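PDB 3CRY: gamma-glutamylcyclotransferase from Homo sapiens, which catalyses the formation of 5-oxoproline from gamma-glutamyl dipeptides, may contribute to glutathione homeostasis, and induces cytochrome c release from mitochondria. Local coordinates for residues A[22-27]-A[137-142]; A[28-33]-A[174-179]. The protein carries 1 engineered substitution. One frame throughout, in Å; residues are numbered along the deposited sequence. Where two conformers were deposited one is given.

Interaction 1: residues A[22-27]-A[137-142]. With ACT (acetate ion), chain C.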
# COMPACT_ATOMS: atom_id res chain seq x y z
N TYR A 22 11.89 -6.43 -4.61
CA TYR A 22 12.72 -5.40 -5.22
C TYR A 22 13.94 -4.95 -4.38
O TYR A 22 14.71 -4.08 -4.81
CB TYR A 22 11.83 -4.18 -5.56
CG TYR A 22 11.08 -3.62 -4.38
CD1 TYR A 22 11.72 -2.73 -3.48
CD2 TYR A 22 9.75 -3.98 -4.14
CE1 TYR A 22 11.05 -2.24 -2.37
CE2 TYR A 22 9.05 -3.46 -3.02
CZ TYR A 22 9.72 -2.60 -2.15
OH TYR A 22 9.06 -2.09 -1.05
N GLY A 23 14.08 -5.52 -3.18
CA GLY A 23 15.15 -5.16 -2.23
C GLY A 23 16.06 -6.36 -1.97
O GLY A 23 16.45 -7.03 -2.93
N SER A 24 16.37 -6.64 -0.70
CA SER A 24 17.35 -7.71 -0.39
C SER A 24 16.81 -9.08 -0.75
O SER A 24 17.59 -10.03 -0.91
CB SER A 24 17.78 -7.69 1.09
OG SER A 24 16.65 -7.90 1.92
N ASN A 25 15.48 -9.20 -0.88
CA ASN A 25 14.90 -10.47 -1.37
C ASN A 25 15.11 -10.74 -2.88
O ASN A 25 14.66 -11.77 -3.39
CB ASN A 25 13.41 -10.62 -0.97
CG ASN A 25 13.23 -10.98 0.52
OD1 ASN A 25 14.14 -11.54 1.17
ND2 ASN A 25 12.06 -10.67 1.05
N LEU A 26 15.80 -9.84 -3.58
CA LEU A 26 16.32 -10.15 -4.92
C LEU A 26 17.34 -11.30 -4.89
O LEU A 26 17.51 -11.99 -5.91
CB LEU A 26 17.00 -8.93 -5.54
CG LEU A 26 16.10 -7.78 -5.96
CD1 LEU A 26 16.98 -6.58 -6.38
CD2 LEU A 26 15.13 -8.20 -7.10
N LEU A 27 18.03 -11.48 -3.76
CA LEU A 27 19.09 -12.49 -3.64
C LEU A 27 18.55 -13.82 -3.12
O LEU A 27 17.94 -13.88 -2.05
CB LEU A 27 20.23 -12.00 -2.74
CG LEU A 27 21.45 -12.93 -2.71
CD1 LEU A 27 22.17 -12.96 -4.08
CD2 LEU A 27 22.39 -12.50 -1.60
N PRO A 137 26.38 0.05 2.87
CA PRO A 137 27.08 -0.70 1.82
C PRO A 137 26.69 -2.18 1.76
O PRO A 137 26.54 -2.73 0.66
CB PRO A 137 28.57 -0.50 2.18
CG PRO A 137 28.59 0.88 2.87
CD PRO A 137 27.30 0.86 3.70
N GLN A 138 26.52 -2.81 2.91
CA GLN A 138 26.15 -4.23 2.96
C GLN A 138 24.79 -4.50 2.31
O GLN A 138 24.65 -5.44 1.49
CB GLN A 138 26.22 -4.73 4.40
CG GLN A 138 27.65 -4.58 5.03
CD GLN A 138 27.88 -3.22 5.72
OE1 GLN A 138 27.15 -2.27 5.48
NE2 GLN A 138 28.88 -3.15 6.62
N TYR A 139 23.82 -3.66 2.62
CA TYR A 139 22.49 -3.82 2.02
C TYR A 139 22.52 -3.58 0.51
O TYR A 139 21.97 -4.37 -0.26
CB TYR A 139 21.52 -2.87 2.71
CG TYR A 139 20.06 -3.03 2.38
CD1 TYR A 139 19.36 -4.20 2.72
CD2 TYR A 139 19.36 -1.97 1.79
CE1 TYR A 139 18.00 -4.32 2.46
CE2 TYR A 139 18.00 -2.08 1.51
CZ TYR A 139 17.32 -3.27 1.86
OH TYR A 139 15.96 -3.40 1.60
N LYS A 140 23.21 -2.52 0.08
CA LYS A 140 23.40 -2.28 -1.35
C LYS A 140 24.05 -3.49 -2.04
O LYS A 140 23.62 -3.91 -3.12
CB LYS A 140 24.22 -0.99 -1.57
CG LYS A 140 24.51 -0.75 -3.03
CD LYS A 140 25.37 0.47 -3.30
CE LYS A 140 25.73 0.49 -4.79
NZ LYS A 140 26.61 1.65 -5.14
N LYS A 141 25.11 -4.04 -1.43
CA LYS A 141 25.82 -5.17 -2.01
C LYS A 141 24.88 -6.35 -2.23
O LYS A 141 24.87 -6.94 -3.31
CB LYS A 141 27.01 -5.56 -1.13
CG LYS A 141 28.23 -4.67 -1.35
CD LYS A 141 29.38 -5.05 -0.42
CE LYS A 141 30.66 -4.31 -0.78
NZ LYS A 141 30.69 -2.97 -0.18
N ILE A 142 24.08 -6.67 -1.22
CA ILE A 142 23.12 -7.79 -1.34
C ILE A 142 22.12 -7.56 -2.49
O ILE A 142 21.87 -8.45 -3.31
CB ILE A 142 22.41 -8.05 0.00
CG1 ILE A 142 23.41 -8.54 1.06
CG2 ILE A 142 21.23 -9.03 -0.16
CD1 ILE A 142 23.98 -9.92 0.84
C ACT C . 13.78 -5.90 2.29
O ACT C . 14.85 -5.63 1.71
OXT ACT C . 13.11 -6.86 1.80
CH3 ACT C . 13.29 -5.16 3.51
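Ser24 and Ile142 bring the two backbones nearest, CA to CA 5.8 Å, where the 3-10 turn of residues 24-26 meets the start of helix 137-149. CG2 of Ile142 rests against the turn, 3.8 Å from Ser24 O, while its other branch ends in CD1, 3.9 Å from Leu27 CD2; the Leu27 and Ile142 side chains cross at about a right angle. Tyr139 chi1 (-171°) sets the ring opposite the backbone N and carries it towards the turn, where its CE1 lies 3.6 Å from Ser24 CB. Residues 22-24 and Tyr139 belong to the inferred substrate site of the gamma-glutamylcyclotransferase fold, here occupied by an acetate ion, probably from the crystallisation liquor. One acetate oxygen, O, takes three hydrogen bonds: a very short one of 2.5 Å from Tyr139 OH, the oxygen lying at the edge of the ring and in its plane, one from Ser24 OG at 2.9 Å, and a fairly straight one from Ser24 N (163°). Exchanging Tyr139 for a phenylalanine would probably leave that oxygen with two donors and Ala69 N without the hydroxyl it bonds to.

Interaction 2: residues A[28-33]-A[174-179]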
# COMPACT_ATOMS: atom_id res chain seq x y z
N THR A 28 18.79 -14.88 -3.88
CA THR A 28 18.20 -16.20 -3.54
C THR A 28 18.61 -16.67 -2.14
O THR A 28 17.76 -17.13 -1.36
CB THR A 28 18.57 -17.23 -4.62
OG1 THR A 28 18.15 -16.71 -5.88
CG2 THR A 28 17.88 -18.56 -4.39
N GLU A 29 19.90 -16.57 -1.81
CA GLU A 29 20.34 -16.99 -0.48
C GLU A 29 19.74 -16.17 0.66
O GLU A 29 19.51 -16.69 1.76
CB GLU A 29 21.87 -17.05 -0.35
CG GLU A 29 22.30 -17.99 0.80
CD GLU A 29 23.80 -18.05 1.02
OE1 GLU A 29 24.56 -17.50 0.20
OE2 GLU A 29 24.23 -18.64 2.04
N ARG A 30 19.45 -14.90 0.39
CA ARG A 30 18.83 -14.04 1.40
C ARG A 30 17.38 -14.43 1.62
O ARG A 30 16.98 -14.63 2.76
CB ARG A 30 18.94 -12.55 1.07
CG ARG A 30 18.16 -11.64 2.03
CD ARG A 30 18.60 -11.74 3.48
NE ARG A 30 17.65 -11.03 4.34
CZ ARG A 30 17.85 -10.74 5.62
NH1 ARG A 30 18.98 -11.09 6.23
NH2 ARG A 30 16.92 -10.08 6.29
N ILE A 31 16.59 -14.53 0.54
CA ILE A 31 15.17 -14.86 0.73
C ILE A 31 15.01 -16.26 1.37
O ILE A 31 14.09 -16.48 2.15
CB ILE A 31 14.31 -14.75 -0.57
CG1 ILE A 31 12.79 -14.77 -0.24
CG2 ILE A 31 14.73 -15.78 -1.62
CD1 ILE A 31 11.86 -14.52 -1.46
N HIS A 32 15.91 -17.17 1.03
CA HIS A 32 15.84 -18.54 1.57
C HIS A 32 16.14 -18.68 3.06
O HIS A 32 15.78 -19.70 3.68
CB HIS A 32 16.72 -19.47 0.74
CG HIS A 32 16.06 -19.93 -0.53
ND1 HIS A 32 16.74 -20.57 -1.54
CD2 HIS A 32 14.75 -19.86 -0.94
CE1 HIS A 32 15.90 -20.90 -2.51
NE2 HIS A 32 14.68 -20.49 -2.16
N LEU A 33 16.80 -17.69 3.65
CA LEU A 33 17.06 -17.72 5.11
C LEU A 33 15.80 -17.93 5.95
O LEU A 33 15.80 -18.75 6.88
CB LEU A 33 17.79 -16.46 5.60
CG LEU A 33 19.28 -16.38 5.32
CD1 LEU A 33 19.77 -14.98 5.70
CD2 LEU A 33 20.09 -17.46 6.10
N GLU A 174 26.79 -12.28 11.21
CA GLU A 174 27.64 -13.29 10.58
C GLU A 174 27.03 -13.83 9.29
O GLU A 174 27.74 -14.03 8.30
CB GLU A 174 27.90 -14.45 11.53
CG GLU A 174 29.07 -14.24 12.47
CD GLU A 174 29.51 -15.54 13.12
OE1 GLU A 174 28.76 -16.07 13.97
OE2 GLU A 174 30.61 -16.02 12.78
N GLU A 175 25.72 -14.05 9.30
CA GLU A 175 25.02 -14.59 8.13
C GLU A 175 25.14 -13.67 6.90
O GLU A 175 25.43 -14.14 5.79
CB GLU A 175 23.55 -14.91 8.45
CG GLU A 175 22.70 -13.71 8.86
CD GLU A 175 21.56 -14.08 9.79
OE1 GLU A 175 20.94 -15.15 9.59
OE2 GLU A 175 21.27 -13.29 10.73
N ILE A 176 24.95 -12.37 7.11
CA ILE A 176 25.09 -11.38 6.04
C ILE A 176 26.52 -11.34 5.52
O ILE A 176 26.75 -11.36 4.30
CB ILE A 176 24.63 -9.96 6.50
CG1 ILE A 176 23.11 -9.91 6.70
CG2 ILE A 176 25.05 -8.89 5.50
CD1 ILE A 176 22.64 -8.70 7.52
N GLU A 177 27.48 -11.28 6.44
CA GLU A 177 28.90 -11.16 6.09
C GLU A 177 29.44 -12.32 5.25
O GLU A 177 30.30 -12.12 4.39
CB GLU A 177 29.76 -10.99 7.35
CG GLU A 177 29.95 -9.55 7.78
CD GLU A 177 30.65 -8.68 6.73
OE1 GLU A 177 31.72 -9.10 6.20
OE2 GLU A 177 30.14 -7.58 6.43
N ASP A 178 28.94 -13.53 5.52
CA ASP A 178 29.38 -14.71 4.79
C ASP A 178 28.87 -14.70 3.35
O ASP A 178 29.64 -14.93 2.41
CB ASP A 178 28.95 -15.99 5.52
CG ASP A 178 29.84 -16.29 6.73
OD1 ASP A 178 30.88 -15.62 6.90
OD2 ASP A 178 29.49 -17.20 7.52
N ILE A 179 27.57 -14.41 3.20
CA ILE A 179 26.97 -14.18 1.88
C ILE A 179 27.80 -13.17 1.09
O ILE A 179 28.22 -13.45 -0.03
CB ILE A 179 25.51 -13.70 2.00
CG1 ILE A 179 24.64 -14.79 2.63
CG2 ILE A 179 24.97 -13.31 0.64
CD1 ILE A 179 23.28 -14.30 3.12
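Glu29 and Ile179 reach across the gap between two nearly antiparallel helices, their side chains sliding past each other in opposite directions. Glu29 is fully stretched, CG anti to the backbone N (chi1 -158°) and the chain extended beyond, and this carries its carboxylate alongside the aliphatic branch of Ile179. In the conformer described, Ile179 CG1 lies 3.6 Å from Glu29 OE1 and only slightly farther from CD and OE2, so the carboxylate as a whole, and not one oxygen, rests on the methylene. This is packing; the charge itself is answered by Lys182, whose NZ forms a salt bridge with Glu29 OE1. Ile179 is the buried centre of the contact, and beyond this pair it also packs on Leu27, Ile142 and Met145.

One turn farther along helix 28-34, Leu33 meets the other end of the partner segment. Its CD1 lies 4.1 Å from Glu175 OE1, the two side chains crossing obliquely, and 4.4 Å from Ile179 CD1, a loose apolar touch between exposed Leu33 and buried Ile179. Arg30 runs along the side of the interface toward Ile176; in the conformer given, NH1 stands 4.3 Å from Ile176 CG1. The opposite charge of Glu175 is near but not in contact, Arg30 NH1 standing 5.5 Å from Glu175 OE2; any attraction is probably long-range. Glu175 OE2 has a weak hydrogen bond to Ser173 OG.

The axes of the two segments stay 11.1 Å apart at closest approach and their directions differ by 158°, so long side chains span a wide separation. The result is a sparsely packed antiparallel helix pair, in which the C-terminal helix 174-181 lies beside helix 28-34, with the Arg30 side chain about 4 Å from that of Ser24, a residue of the inferred substrate site.

The two contacts are neighbours, their centres about 10 Å apart, and their segments alternate along the chain: 22-27 runs directly into 28-33, whereas 137-142 and 174-179 follow much later, on separate helices. Interaction 1 lies deep in the molecule, about 7 Å from the chain centre, and interaction 2 farther out, at about 14 Å. They meet at Ile179, whose CG2 lies 3.5 Å from both Leu27 CD2 and Ile142 CD1, and at Arg30, whose CG is 3.4 Å from Ser24 O. The loop after strand 16-21 and the helix it leads into are thus packed against helix 137-149 and the C-terminal helix, close to the inferred substrate site and the engineered Gln98 at the catalytic position.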